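Vanadium-dependent bromoperoxidase (Corallina officinalis, PDB 1QHB) catalyses the halogenation of organic substrates, using bromide and hydrogen peroxide with a bound vanadate as cofactor. Local coordinates at residues P146-T151 with H402-P407; H478-S483 with G549-S554. One frame throughout, in Å; residues are numbered along the deposited sequence.

Contact 1: residues P146-T151 with H402-P407; sequences PAPVLT and HRRLRP. With PO4 (phosphate ion), chain G.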
ATOM      1  N   PRO A 146      -5.596 -17.862  37.242  1.00 12.16           N
ATOM      2  CA  PRO A 146      -4.741 -18.736  38.012  1.00 11.21           C
ATOM      3  C   PRO A 146      -5.537 -19.807  38.757  1.00 12.89           C
ATOM      4  O   PRO A 146      -6.529 -19.468  39.391  1.00  7.71           O
ATOM      5  CB  PRO A 146      -4.086 -17.825  39.041  1.00 10.50           C
ATOM      6  CG  PRO A 146      -4.255 -16.405  38.556  1.00 11.12           C
ATOM      7  CD  PRO A 146      -5.375 -16.407  37.557  1.00  9.86           C
ATOM      8  N   ALA A 147      -5.046 -21.052  38.774  1.00 11.82           N
ATOM      9  CA  ALA A 147      -5.681 -22.100  39.578  1.00 11.84           C
ATOM     10  C   ALA A 147      -5.401 -21.978  41.067  1.00 12.63           C
ATOM     11  O   ALA A 147      -4.451 -21.348  41.487  1.00 13.27           O
ATOM     12  CB  ALA A 147      -5.185 -23.470  39.115  1.00  7.33           C
ATOM     13  N   PRO A 148      -6.286 -22.529  41.905  1.00 14.31           N
ATOM     14  CA  PRO A 148      -6.116 -22.568  43.353  1.00 13.02           C
ATOM     15  C   PRO A 148      -4.754 -23.173  43.722  1.00 14.11           C
ATOM     16  O   PRO A 148      -4.334 -24.086  43.021  1.00 11.15           O
ATOM     17  CB  PRO A 148      -7.209 -23.540  43.826  1.00 10.15           C
ATOM     18  CG  PRO A 148      -8.241 -23.476  42.767  1.00 12.37           C
ATOM     19  CD  PRO A 148      -7.493 -23.301  41.452  1.00 10.81           C
ATOM     20  N   VAL A 149      -4.082 -22.698  44.758  1.00 13.63           N
ATOM     21  CA  VAL A 149      -2.800 -23.250  45.170  1.00 14.42           C
ATOM     22  C   VAL A 149      -3.021 -24.335  46.224  1.00 15.23           C
ATOM     23  O   VAL A 149      -4.070 -24.393  46.900  1.00 14.14           O
ATOM     24  CB  VAL A 149      -1.774 -22.227  45.692  1.00 15.42           C
ATOM     25  CG1 VAL A 149      -1.379 -21.272  44.552  1.00 12.16           C
ATOM     26  CG2 VAL A 149      -2.297 -21.401  46.847  1.00  6.45           C
ATOM     27  N   LEU A 150      -2.019 -25.200  46.382  1.00 13.01           N
ATOM     28  CA  LEU A 150      -2.080 -26.362  47.235  1.00 17.00           C
ATOM     29  C   LEU A 150      -2.372 -26.058  48.679  1.00 18.31           C
ATOM     30  O   LEU A 150      -3.003 -26.874  49.369  1.00 22.22           O
ATOM     31  CB  LEU A 150      -0.797 -27.188  47.201  1.00 16.67           C
ATOM     32  CG  LEU A 150      -0.499 -28.152  46.067  1.00 24.13           C
ATOM     33  CD1 LEU A 150       0.851 -28.823  46.326  1.00 21.45           C
ATOM     34  CD2 LEU A 150      -1.587 -29.199  45.924  1.00 20.23           C
ATOM     35  N   THR A 151      -1.981 -24.892  49.155  1.00 17.87           N
ATOM     36  CA  THR A 151      -2.174 -24.496  50.542  1.00 15.26           C
ATOM     37  C   THR A 151      -3.380 -23.629  50.712  1.00 19.13           C
ATOM     38  O   THR A 151      -3.489 -22.953  51.763  1.00 22.63           O
ATOM     39  CB  THR A 151      -0.899 -23.714  50.969  1.00 23.37           C
ATOM     40  OG1 THR A 151      -0.715 -22.677  49.969  1.00 25.22           O
ATOM     41  CG2 THR A 151       0.365 -24.607  50.893  1.00 16.22           C
ATOM     42  N   HIS A 402      -0.661 -23.321  32.799  1.00  8.99           N
ATOM     43  CA  HIS A 402      -0.734 -23.730  34.185  1.00  9.94           C
ATOM     44  C   HIS A 402      -0.172 -25.073  34.569  1.00  9.99           C
ATOM     45  O   HIS A 402       0.247 -25.148  35.705  1.00 10.74           O
ATOM     46  CB  HIS A 402      -2.210 -23.737  34.640  1.00  8.76           C
ATOM     47  CG  HIS A 402      -2.937 -22.481  34.234  1.00 10.39           C
ATOM     48  ND1 HIS A 402      -2.883 -21.385  35.053  1.00 11.56           N
ATOM     49  CD2 HIS A 402      -3.681 -22.146  33.144  1.00  9.00           C
ATOM     50  CE1 HIS A 402      -3.577 -20.391  34.489  1.00  7.10           C
ATOM     51  NE2 HIS A 402      -4.068 -20.837  33.353  1.00  7.59           N
ATOM     52  N   ARG A 403      -0.212 -26.114  33.753  1.00  7.91           N
ATOM     53  CA  ARG A 403       0.283 -27.417  34.111  1.00 10.08           C
ATOM     54  C   ARG A 403      -0.124 -27.817  35.544  1.00 12.17           C
ATOM     55  O   ARG A 403       0.734 -28.268  36.285  1.00 12.42           O
ATOM     56  CB  ARG A 403       1.820 -27.446  33.934  1.00  5.95           C
ATOM     57  CG  ARG A 403       2.201 -27.465  32.425  1.00 10.19           C
ATOM     58  CD  ARG A 403       3.682 -27.294  32.217  1.00  8.97           C
ATOM     59  NE  ARG A 403       4.318 -26.042  32.717  1.00 11.49           N
ATOM     60  CZ  ARG A 403       4.540 -24.964  31.985  1.00 19.93           C
ATOM     61  NH1 ARG A 403       4.166 -24.868  30.714  1.00 10.80           N
ATOM     62  NH2 ARG A 403       5.186 -23.893  32.437  1.00  9.53           N
ATOM     63  N   ARG A 404      -1.410 -27.761  35.884  1.00 12.03           N
ATOM     64  CA  ARG A 404      -1.924 -28.158  37.185  1.00  9.48           C
ATOM     65  C   ARG A 404      -1.967 -29.676  37.364  1.00 12.22           C
ATOM     66  O   ARG A 404      -2.343 -30.426  36.429  1.00 10.12           O
ATOM     67  CB  ARG A 404      -3.290 -27.559  37.465  1.00  7.33           C
ATOM     68  CG  ARG A 404      -3.805 -27.860  38.889  1.00 10.54           C
ATOM     69  CD  ARG A 404      -5.234 -27.374  39.053  1.00  7.58           C
ATOM     70  NE  ARG A 404      -5.625 -27.342  40.476  1.00  9.40           N
ATOM     71  CZ  ARG A 404      -6.827 -26.935  40.864  1.00 12.28           C
ATOM     72  NH1 ARG A 404      -7.774 -26.489  40.015  1.00  6.29           N
ATOM     73  NH2 ARG A 404      -7.131 -26.940  42.144  1.00 10.06           N
ATOM     74  N   LEU A 405      -1.534 -30.119  38.562  1.00 11.28           N
ATOM     75  CA  LEU A 405      -1.516 -31.551  38.817  1.00 12.99           C
ATOM     76  C   LEU A 405      -2.961 -32.063  38.927  1.00 11.63           C
ATOM     77  O   LEU A 405      -3.849 -31.382  39.452  1.00 11.70           O
ATOM     78  CB  LEU A 405      -0.717 -31.970  40.059  1.00  9.49           C
ATOM     79  CG  LEU A 405      -1.387 -31.869  41.428  1.00 13.75           C
ATOM     80  CD1 LEU A 405      -0.318 -32.267  42.439  1.00 12.27           C
ATOM     81  CD2 LEU A 405      -1.913 -30.458  41.699  1.00  6.27           C
ATOM     82  N   ARG A 406      -3.134 -33.289  38.469  1.00  8.88           N
ATOM     83  CA  ARG A 406      -4.487 -33.870  38.555  1.00  9.76           C
ATOM     84  C   ARG A 406      -4.764 -34.225  40.012  1.00 10.82           C
ATOM     85  O   ARG A 406      -3.853 -34.380  40.826  1.00 11.81           O
ATOM     86  CB  ARG A 406      -4.557 -35.093  37.640  1.00  9.61           C
ATOM     87  CG  ARG A 406      -4.517 -34.754  36.138  1.00  8.88           C
ATOM     88  CD  ARG A 406      -5.950 -34.504  35.637  1.00 13.17           C
ATOM     89  NE  ARG A 406      -5.920 -34.363  34.173  1.00 13.95           N
ATOM     90  CZ  ARG A 406      -6.968 -34.450  33.390  1.00 14.93           C
ATOM     91  NH1 ARG A 406      -8.184 -34.685  33.868  1.00 10.61           N
ATOM     92  NH2 ARG A 406      -6.847 -34.316  32.084  1.00  8.15           N
ATOM     93  N   PRO A 407      -6.033 -34.346  40.385  1.00  9.92           N
ATOM     94  CA  PRO A 407      -6.466 -34.717  41.735  1.00  9.74           C
ATOM     95  C   PRO A 407      -5.830 -35.966  42.288  1.00 14.03           C
ATOM     96  O   PRO A 407      -5.485 -36.049  43.470  1.00 10.84           O
ATOM     97  CB  PRO A 407      -7.989 -34.889  41.600  1.00  9.00           C
ATOM     98  CG  PRO A 407      -8.337 -34.002  40.438  1.00  7.94           C
ATOM     99  CD  PRO A 407      -7.190 -34.122  39.461  1.00  8.15           C
TER
HETATM  100  P   PO4 G3000     -10.459 -34.000  30.479  1.00 11.64           P
HETATM  101  O1  PO4 G3000      -9.894 -34.803  31.597  1.00 14.53           O
HETATM  102  O2  PO4 G3000     -11.905 -33.705  30.685  1.00 15.34           O
HETATM  103  O3  PO4 G3000     -10.263 -34.731  29.215  1.00 17.49           O
HETATM  104  O4  PO4 G3000      -9.693 -32.698  30.468  1.00 15.84           O
HETATM  105  O   HOH W   1      -2.251 -21.647  37.804  1.00 12.49           O

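Contact 2: residues H478-S483 with G549-S554; sequences HPSYGS and GVHYFS. With PO4 (phosphate ion), chain G.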
ATOM      1  N   HIS A 478      -2.816 -35.596  30.378  1.00 13.16           N
ATOM      2  CA  HIS A 478      -2.680 -34.153  30.173  1.00 12.12           C
ATOM      3  C   HIS A 478      -3.161 -33.477  31.463  1.00 13.15           C
ATOM      4  O   HIS A 478      -3.966 -33.989  32.239  1.00 12.64           O
ATOM      5  CB  HIS A 478      -3.348 -33.667  28.910  1.00  8.69           C
ATOM      6  CG  HIS A 478      -4.760 -34.124  28.681  1.00  9.41           C
ATOM      7  ND1 HIS A 478      -5.873 -33.511  29.223  1.00  9.83           N
ATOM      8  CD2 HIS A 478      -5.188 -35.204  27.935  1.00  8.46           C
ATOM      9  CE1 HIS A 478      -6.932 -34.189  28.793  1.00  9.66           C
ATOM     10  NE2 HIS A 478      -6.554 -35.216  28.028  1.00  5.58           N
ATOM     11  N   PRO A 479      -2.594 -32.311  31.750  1.00 11.74           N
ATOM     12  CA  PRO A 479      -2.847 -31.556  32.936  1.00  9.18           C
ATOM     13  C   PRO A 479      -4.302 -31.261  33.238  1.00 10.25           C
ATOM     14  O   PRO A 479      -5.212 -31.395  32.399  1.00  8.24           O
ATOM     15  CB  PRO A 479      -2.026 -30.265  32.754  1.00  9.71           C
ATOM     16  CG  PRO A 479      -0.883 -30.746  31.882  1.00  9.36           C
ATOM     17  CD  PRO A 479      -1.623 -31.594  30.842  1.00 11.07           C
ATOM     18  N   SER A 480      -4.508 -30.906  34.519  1.00  8.41           N
ATOM     19  CA  SER A 480      -5.873 -30.714  34.988  1.00  9.69           C
ATOM     20  C   SER A 480      -6.584 -29.432  34.671  1.00 11.57           C
ATOM     21  O   SER A 480      -7.824 -29.444  34.752  1.00 12.39           O
ATOM     22  CB  SER A 480      -5.745 -30.858  36.534  1.00 10.35           C
ATOM     23  OG  SER A 480      -7.018 -31.223  37.067  1.00 12.83           O
ATOM     24  N   TYR A 481      -5.903 -28.316  34.377  1.00 11.83           N
ATOM     25  CA  TYR A 481      -6.650 -27.050  34.254  1.00 11.48           C
ATOM     26  C   TYR A 481      -6.409 -26.336  32.949  1.00 10.36           C
ATOM     27  O   TYR A 481      -5.278 -25.943  32.712  1.00 10.02           O
ATOM     28  CB  TYR A 481      -6.105 -26.226  35.430  1.00  8.65           C
ATOM     29  CG  TYR A 481      -6.718 -24.867  35.642  1.00  9.21           C
ATOM     30  CD1 TYR A 481      -7.900 -24.767  36.358  1.00  6.99           C
ATOM     31  CD2 TYR A 481      -6.123 -23.697  35.179  1.00  9.78           C
ATOM     32  CE1 TYR A 481      -8.488 -23.553  36.589  1.00 10.19           C
ATOM     33  CE2 TYR A 481      -6.720 -22.446  35.384  1.00  8.58           C
ATOM     34  CZ  TYR A 481      -7.883 -22.403  36.084  1.00  9.52           C
ATOM     35  OH  TYR A 481      -8.517 -21.215  36.339  1.00 11.92           O
ATOM     36  N   GLY A 482      -7.399 -26.193  32.097  1.00  8.25           N
ATOM     37  CA  GLY A 482      -8.743 -26.604  32.323  1.00  7.47           C
ATOM     38  C   GLY A 482      -9.082 -27.991  31.827  1.00  9.13           C
ATOM     39  O   GLY A 482      -8.223 -28.861  31.778  1.00 10.40           O
ATOM     40  N   SER A 483     -10.333 -28.195  31.429  1.00 10.19           N
ATOM     41  CA  SER A 483     -10.811 -29.534  31.094  1.00  8.07           C
ATOM     42  C   SER A 483     -11.324 -29.593  29.685  1.00  9.36           C
ATOM     43  O   SER A 483     -12.103 -28.722  29.257  1.00  9.38           O
ATOM     44  CB  SER A 483     -11.951 -29.863  32.128  1.00 10.55           C
ATOM     45  OG  SER A 483     -12.808 -30.912  31.643  1.00 11.72           O
ATOM     46  N   GLY A 549     -12.960 -38.592  39.645  1.00  7.97           N
ATOM     47  CA  GLY A 549     -11.700 -38.312  40.398  1.00  7.86           C
ATOM     48  C   GLY A 549     -10.659 -37.595  39.541  1.00 11.13           C
ATOM     49  O   GLY A 549      -9.508 -37.466  39.980  1.00 10.35           O
ATOM     50  N   VAL A 550     -11.008 -37.136  38.331  1.00  9.13           N
ATOM     51  CA  VAL A 550     -10.011 -36.604  37.429  1.00 12.51           C
ATOM     52  C   VAL A 550      -9.977 -35.105  37.243  1.00 13.96           C
ATOM     53  O   VAL A 550      -9.116 -34.609  36.471  1.00 14.08           O
ATOM     54  CB  VAL A 550     -10.050 -37.298  36.031  1.00 10.74           C
ATOM     55  CG1 VAL A 550      -9.890 -38.804  36.215  1.00  8.68           C
ATOM     56  CG2 VAL A 550     -11.346 -36.995  35.283  1.00  7.96           C
ATOM     57  N   HIS A 551     -10.822 -34.354  37.919  1.00 11.53           N
ATOM     58  CA  HIS A 551     -10.806 -32.905  37.876  1.00 11.97           C
ATOM     59  C   HIS A 551     -11.247 -32.321  39.222  1.00 13.72           C
ATOM     60  O   HIS A 551     -11.963 -32.999  39.983  1.00 13.39           O
ATOM     61  CB  HIS A 551     -11.810 -32.366  36.819  1.00  8.41           C
ATOM     62  CG  HIS A 551     -11.103 -32.262  35.490  1.00 12.53           C
ATOM     63  ND1 HIS A 551      -9.981 -31.495  35.309  1.00  8.63           N
ATOM     64  CD2 HIS A 551     -11.298 -32.928  34.346  1.00  9.10           C
ATOM     65  CE1 HIS A 551      -9.572 -31.651  34.060  1.00 10.04           C
ATOM     66  NE2 HIS A 551     -10.332 -32.525  33.456  1.00 11.42           N
ATOM     67  N   TYR A 552     -10.948 -31.056  39.438  1.00 11.35           N
ATOM     68  CA  TYR A 552     -11.474 -30.350  40.602  1.00  9.72           C
ATOM     69  C   TYR A 552     -12.611 -29.445  40.197  1.00 11.84           C
ATOM     70  O   TYR A 552     -12.685 -29.085  38.993  1.00 11.48           O
ATOM     71  CB  TYR A 552     -10.403 -29.401  41.156  1.00 10.40           C
ATOM     72  CG  TYR A 552      -9.025 -29.992  41.330  1.00 11.12           C
ATOM     73  CD1 TYR A 552      -8.110 -30.040  40.284  1.00  7.78           C
ATOM     74  CD2 TYR A 552      -8.657 -30.468  42.579  1.00  7.99           C
ATOM     75  CE1 TYR A 552      -6.840 -30.556  40.443  1.00  7.47           C
ATOM     76  CE2 TYR A 552      -7.352 -30.972  42.759  1.00 11.28           C
ATOM     77  CZ  TYR A 552      -6.483 -31.013  41.692  1.00 10.41           C
ATOM     78  OH  TYR A 552      -5.217 -31.498  41.931  1.00 10.15           O
ATOM     79  N   PHE A 553     -13.415 -28.944  41.118  1.00 11.21           N
ATOM     80  CA  PHE A 553     -14.467 -27.969  40.738  1.00 10.39           C
ATOM     81  C   PHE A 553     -13.988 -26.812  39.872  1.00 11.84           C
ATOM     82  O   PHE A 553     -14.622 -26.458  38.863  1.00 11.00           O
ATOM     83  CB  PHE A 553     -15.086 -27.426  42.038  1.00  8.36           C
ATOM     84  CG  PHE A 553     -16.298 -26.562  41.698  1.00  9.89           C
ATOM     85  CD1 PHE A 553     -17.523 -27.133  41.442  1.00  8.32           C
ATOM     86  CD2 PHE A 553     -16.181 -25.169  41.621  1.00  6.42           C
ATOM     87  CE1 PHE A 553     -18.632 -26.358  41.131  1.00  9.19           C
ATOM     88  CE2 PHE A 553     -17.269 -24.435  41.314  1.00 12.34           C
ATOM     89  CZ  PHE A 553     -18.505 -24.990  41.062  1.00  6.56           C
ATOM     90  N   SER A 554     -12.921 -26.109  40.218  1.00  8.46           N
ATOM     91  CA  SER A 554     -12.413 -24.912  39.566  1.00  8.15           C
ATOM     92  C   SER A 554     -11.969 -25.171  38.135  1.00 10.49           C
ATOM     93  O   SER A 554     -12.152 -24.312  37.248  1.00 12.61           O
ATOM     94  CB  SER A 554     -11.243 -24.286  40.355  1.00  6.77           C
ATOM     95  OG  SER A 554     -10.249 -25.320  40.565  1.00 10.29           O
TER
HETATM   96  P   PO4 G3000     -10.459 -34.000  30.479  1.00 11.64           P
HETATM   97  O1  PO4 G3000      -9.894 -34.803  31.597  1.00 14.53           O
HETATM   98  O2  PO4 G3000     -11.905 -33.705  30.685  1.00 15.34           O
HETATM   99  O3  PO4 G3000     -10.263 -34.731  29.215  1.00 17.49           O
HETATM  100  O4  PO4 G3000      -9.693 -32.698  30.468  1.00 15.84           O

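Contact 1: residues P146-T151 with H402-P407
Arg404 reaches from the loop between helices 376-402 and 407-422 to lay one face of its guanidinium against Ala147 and Pro148. CG stands anti to the backbone N (chi1 -175°) and the chain runs on extended through NE, which carries the flat end group to the other loop. On the way Arg404 CD comes within 3.9 Å of Ala147 CB. The proline ring then sits over the guanidinium, Pro148 CD 3.5 Å from Arg404 NH1 and Pro148 CG 3.7 Å from Arg404 NH2, the two side chains crossing at about a right angle. The charge itself is met by other residues: NH1 by Asp555 and the hydroxyl of Ser554, NH2 by Glu158 of helix 153-167. His402 comes up to the extended backbone at Pro146, with CE1 4.1 Å from Pro146 CA. A water joins the loops here, accepting from Ala147 N at 3.0 Å and lying 2.8 Å from His402 ND1; the ring's main polar partner is Gln397. Leu150 CD2 and Leu405 CD2 add a looser apolar touch at 4.4 Å. Arg406 turns instead to the vanadate pocket, where NH1 (2.8 Å) and NH2 both hydrogen-bond phosphate O1, which lies at the guanidinium edge, in its plane. Apolar carbon over one face of Arg404 and carboxylates around its nitrogens imply a buried guanidinium that is probably kept charged by Asp555 and Glu158.

Contact 2: residues H478-S483 with G549-S554
His551 puts its imidazole between the 478-483 loop and the phosphate ion that occupies the vanadate site. From CB the chain turns with CG anti to the carbonyl carbon (chi1 -89°), which carries the ring toward Ser480 and Ser483. His551 ND1 lies 3.0 Å from Ser480 O and is hydrogen-bonded to Asp555, whose carboxylate also takes the hydroxyl of Ser480. Ser483 CB sits over one face near the NE2-CE1 side, a CH-pi contact 3.6 Å from the centroid of the His551 ring and 24° off the normal. At the ring edge His551 CD2 passes 3.6 Å from phosphate (PO4) O1. At the tip His551 NE2 donates to two phosphate oxygens, to PO4 O4 at 3.1 Å (N-H...O 156°) and more weakly to PO4 O1 at 3.0 Å. Ser483 OG, anti to its own backbone N, donates to PO4 O2 at 3.1 Å, while His478, the proposed active-site histidine, brings CE1 to 3.4 Å from PO4 O3 near the plane of its ring. Farther out, the edge of the Tyr481 ring meets Ser554 O. Replacing His551 by an alanine is likely to leave phosphate O4 and O1 without this donor, Asp555 without one of its partners, and a gap beneath Ser483 CB. The bond from ND1 to Asp555 probably holds the ring's rotation and points NE2 at the anion, consistent with the vanadate-binding role assigned to this histidine by similarity.

Overall arrangement
Both segments of contact 1 precede both segments of contact 2 in the sequence, yet their centres lie 9 Å apart and both touch the phosphate. Arg406 is the main join: it leaves the loop between helices 376-402 and 407-422, gives Arg406 NE to His478 O and Arg406 NH1 to Val550 O, both at 2.8 Å and probably hydrogen bonds, and reaches the anion beside His551. The start of helix 553-574 serves both contacts through Asp555. Lys398, Arg545, Gly484 and His485 complete the anion's shell, so loops and helix ends distant in sequence converge on one vanadate pocket.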